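Local coordinates for sperm autoantigenic protein 17 (Danio rerio, PDB 7MY4), which probably dimerises through its RIIa-type docking and dimerization domain and, as in regulatory subunits of type II protein kinase A, binds amphipathic helices of A-kinase anchoring proteins, at residues Glu32-Glu35 against Thr39-Ala42; Lys50-Glu53 against Leu57-Ala60. All coordinates share one frame; numbering follows the deposited sequence. Where two conformers were deposited one is given.

Contact 1: residues Glu32-Glu35 against Thr39-Ala42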
# COMPACT_ATOMS: atom_id res chain seq x y z
N GLU A 32 9.68 -14.83 2.88
CA GLU A 32 8.98 -15.83 2.10
C GLU A 32 9.90 -16.57 1.15
O GLU A 32 9.58 -17.73 0.79
CB GLU A 32 7.85 -15.18 1.29
CG GLU A 32 7.16 -16.12 0.32
CD GLU A 32 6.45 -17.24 1.03
OE1 GLU A 32 6.05 -17.07 2.19
OE2 GLU A 32 6.27 -18.31 0.42
N GLN A 33 11.00 -15.94 0.72
CA GLN A 33 11.88 -16.50 -0.31
C GLN A 33 11.07 -16.96 -1.53
O GLN A 33 11.15 -18.13 -1.94
CB GLN A 33 12.72 -17.63 0.24
CG GLN A 33 13.73 -17.14 1.28
CD GLN A 33 14.80 -18.16 1.68
OE1 GLN A 33 14.72 -19.35 1.34
NE2 GLN A 33 15.78 -17.70 2.47
N PRO A 34 10.33 -16.07 -2.16
CA PRO A 34 9.59 -16.44 -3.37
C PRO A 34 10.54 -16.88 -4.46
O PRO A 34 11.59 -16.26 -4.69
CB PRO A 34 8.86 -15.15 -3.75
CG PRO A 34 9.67 -14.06 -3.13
CD PRO A 34 10.19 -14.64 -1.83
N GLU A 35 10.13 -17.92 -5.19
CA GLU A 35 10.89 -18.30 -6.37
C GLU A 35 10.84 -17.23 -7.45
O GLU A 35 11.81 -17.07 -8.20
CB GLU A 35 10.40 -19.65 -6.88
CG GLU A 35 10.92 -20.86 -6.08
CD GLU A 35 12.45 -20.87 -5.93
OE1 GLU A 35 13.15 -20.36 -6.83
OE2 GLU A 35 12.95 -21.36 -4.89
N THR A 39 6.59 -11.48 -9.31
CA THR A 39 5.21 -11.89 -9.06
C THR A 39 4.83 -11.66 -7.61
O THR A 39 3.74 -11.16 -7.30
CB THR A 39 5.01 -13.34 -9.47
OG1 THR A 39 5.06 -13.42 -10.90
CG2 THR A 39 3.65 -13.83 -9.00
N PHE A 40 5.74 -12.00 -6.69
CA PHE A 40 5.49 -11.79 -5.27
C PHE A 40 5.28 -10.31 -4.96
O PHE A 40 4.44 -9.95 -4.12
CB PHE A 40 6.67 -12.35 -4.47
CG PHE A 40 6.50 -12.24 -2.99
CD1 PHE A 40 6.91 -11.09 -2.32
CD2 PHE A 40 5.92 -13.25 -2.28
CE1 PHE A 40 6.74 -10.97 -0.97
CE2 PHE A 40 5.74 -13.13 -0.91
CZ PHE A 40 6.16 -11.99 -0.27
N ALA A 41 6.08 -9.44 -5.58
CA ALA A 41 5.96 -8.01 -5.33
C ALA A 41 4.60 -7.49 -5.78
O ALA A 41 4.00 -6.64 -5.12
CB ALA A 41 7.08 -7.26 -6.03
N ALA A 42 4.09 -7.98 -6.90
CA ALA A 42 2.79 -7.51 -7.34
C ALA A 42 1.72 -7.94 -6.34
O ALA A 42 0.81 -7.17 -6.01
CB ALA A 42 2.48 -8.04 -8.73
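Pro34 packs its ring against the root of Phe40, its CB lying 3.6 Å from Phe40 CB. The neighbouring Pro34 CG sits 3.7 Å from Phe40 CG, and the two side chains meet at about a right angle. This is the tight part of the contact: CB and CG of the proline press on the start of the aromatic ring, approaching obliquely. Farther along the ring the aliphatic stem of Glu32 takes over; in the conformer described, Glu32 CG lies 3.5 Å from Phe40 CE2 and Glu32 CB 3.9 Å from Phe40 CZ. A second conformer of Glu32 makes this part less certain. With CG anti to the backbone N (chi1 -178°), the Phe40 ring runs past Pro34 toward the end of helix 18-32, bringing CE2 and CZ up to CB and CG of Glu32.

The looser side begins where the glutamate leaves the ring. CB and CG touch the phenyl, and a bend at chi2 (64°) turns the carboxylate away from it on the exposed side. Gln33, with positive phi, ends helix 18-32, and the chain turns there before Pro34. Glu28 and Val29 of helix 18-32 also touch Phe40, and Thr39 OG1 hydrogen-bonds to Asp36 OD2 near the start of the second helix. The contact thus closes the helical hairpin of the RIIa domain at its connecting loop. No hydrogen bond joins the two segments: van der Waals packing of proline and glutamate methylenes on one phenyl holds them, and the charge stays at the periphery.

Contact 2: residues Lys50-Glu53 against Leu57-Ala60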
# COMPACT_ATOMS: atom_id res chain seq x y z
N LYS A 50 -5.26 -3.63 -0.30
CA LYS A 50 -6.51 -4.11 0.30
C LYS A 50 -6.55 -3.79 1.79
O LYS A 50 -7.59 -3.36 2.32
CB LYS A 50 -6.64 -5.61 0.07
CG LYS A 50 -7.94 -6.22 0.58
CD LYS A 50 -7.96 -7.75 0.41
CE LYS A 50 -7.41 -8.26 -0.92
NZ LYS A 50 -7.30 -9.75 -0.96
N ALA A 51 -5.42 -3.96 2.48
CA ALA A 51 -5.37 -3.64 3.89
C ALA A 51 -5.60 -2.15 4.13
O ALA A 51 -6.29 -1.76 5.07
CB ALA A 51 -4.03 -4.07 4.49
N ARG A 52 -4.99 -1.32 3.29
CA ARG A 52 -5.19 0.12 3.42
C ARG A 52 -6.66 0.48 3.20
O ARG A 52 -7.24 1.26 3.96
CB ARG A 52 -4.31 0.87 2.44
CG ARG A 52 -4.32 2.38 2.68
CD ARG A 52 -3.59 3.15 1.60
NE ARG A 52 -4.27 3.13 0.30
CZ ARG A 52 -3.75 3.59 -0.82
NH1 ARG A 52 -2.55 4.19 -0.81
NH2 ARG A 52 -4.43 3.51 -1.96
N GLU A 53 -7.27 -0.10 2.17
CA GLU A 53 -8.68 0.14 1.90
C GLU A 53 -9.55 -0.23 3.09
O GLU A 53 -10.43 0.52 3.50
CB GLU A 53 -9.09 -0.65 0.66
CG GLU A 53 -10.58 -0.64 0.34
CD GLU A 53 -10.94 -1.62 -0.78
OE1 GLU A 53 -10.03 -2.30 -1.31
OE2 GLU A 53 -12.14 -1.72 -1.11
N LEU A 57 -7.91 4.05 5.04
CA LEU A 57 -6.78 4.93 4.80
C LEU A 57 -6.54 5.21 3.31
O LEU A 57 -5.54 5.84 2.96
CB LEU A 57 -5.53 4.35 5.45
CG LEU A 57 -5.52 4.43 6.97
CD1 LEU A 57 -4.31 3.68 7.51
CD2 LEU A 57 -5.48 5.88 7.42
N ASP A 58 -7.44 4.80 2.43
CA ASP A 58 -7.28 5.22 1.04
C ASP A 58 -7.33 6.73 0.96
O ASP A 58 -8.14 7.36 1.65
CB ASP A 58 -8.38 4.66 0.15
CG ASP A 58 -8.16 3.25 -0.24
OD1 ASP A 58 -7.07 2.69 0.05
OD2 ASP A 58 -9.10 2.68 -0.85
N PRO A 59 -6.49 7.36 0.13
CA PRO A 59 -6.54 8.82 -0.02
C PRO A 59 -7.91 9.29 -0.46
O PRO A 59 -8.56 8.67 -1.30
CB PRO A 59 -5.47 9.12 -1.08
CG PRO A 59 -4.64 7.89 -1.21
CD PRO A 59 -5.42 6.72 -0.66
N ALA A 60 -8.36 10.39 0.14
CA ALA A 60 -9.63 10.99 -0.23
C ALA A 60 -9.51 11.57 -1.62
O ALA A 60 -8.57 12.29 -1.93
CB ALA A 60 -10.00 12.09 0.76
O HOH W 1 -6.22 0.76 -1.52
O HOH W 2 -10.07 3.27 2.57
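Asp58 OD1 is gripped from two directions, by the Arg52 guanidinium and by a water. Arg52 NE donates the main bond of the salt bridge, 2.8 Å to Asp58 OD1 with an N-H...O angle of 157°. It meets the anti side of the oxygen, 20° out of the carboxylate plane, and the two flat groups stand almost perpendicular. Arg52 NH2 adds a weak bond to the same oxygen, whereas water 1 donates a hydrogen bond to Asp58 OD1 at 2.6 Å and is itself weakly bonded by Arg52 NH2. Arg52 runs extended from the helix and then bends at chi3 (68°), which swings the guanidinium over the loop. There Pro59 CD covers one face, 3.6 Å from Arg52 CZ, and helps to fix the plane. Lower down the chain, Arg52 CG rests 3.6 Å from Leu57 CB. With an alanine here, Asp58 would probably lose its cationic mate, water 1 being what remains of this grip, and Pro59 CD would lose the flat group it lies over.

The backbone is tied as well: Leu57 N donates to Arg52 O across 3.1 Å. Water 2 bridges the next pair, donating to Glu53 O and accepting from Asp58 N, 3.0 Å away. In the conformer of Glu53 described, Asp58 OD2 lies 3.7 Å from Glu53 CB, and the carboxylates stay 5.1 Å apart, Glu53 OE1 to Asp58 OD2. Ser55 OG bonds to Ala51 O within the final turn. Together these interactions hold the start of the loop after helix 37-55 against the last turns of that helix, beside Arg52 and Glu53, before the chain leads off from it at the surface.

Both contacts draw on helix 37-55, contact 1 near its start and contact 2 near its end, and they follow one another along the chain without overlapping. Their centres are 23 Å apart and their nearest atoms about 9 Å, so neither touches the other. Each brings a loop against the same helix, one entering it and one leaving it, but by different means: contact 1 is apolar and joins the connection from helix 18-32 to it, whereas contact 2 is a salt bridge with water bridges that ties Leu57 to Pro59 to its last turns. The helix between them belongs to the RIIa-type domain, which in relatives dimerises and docks anchoring proteins; no bound partner marks that surface here.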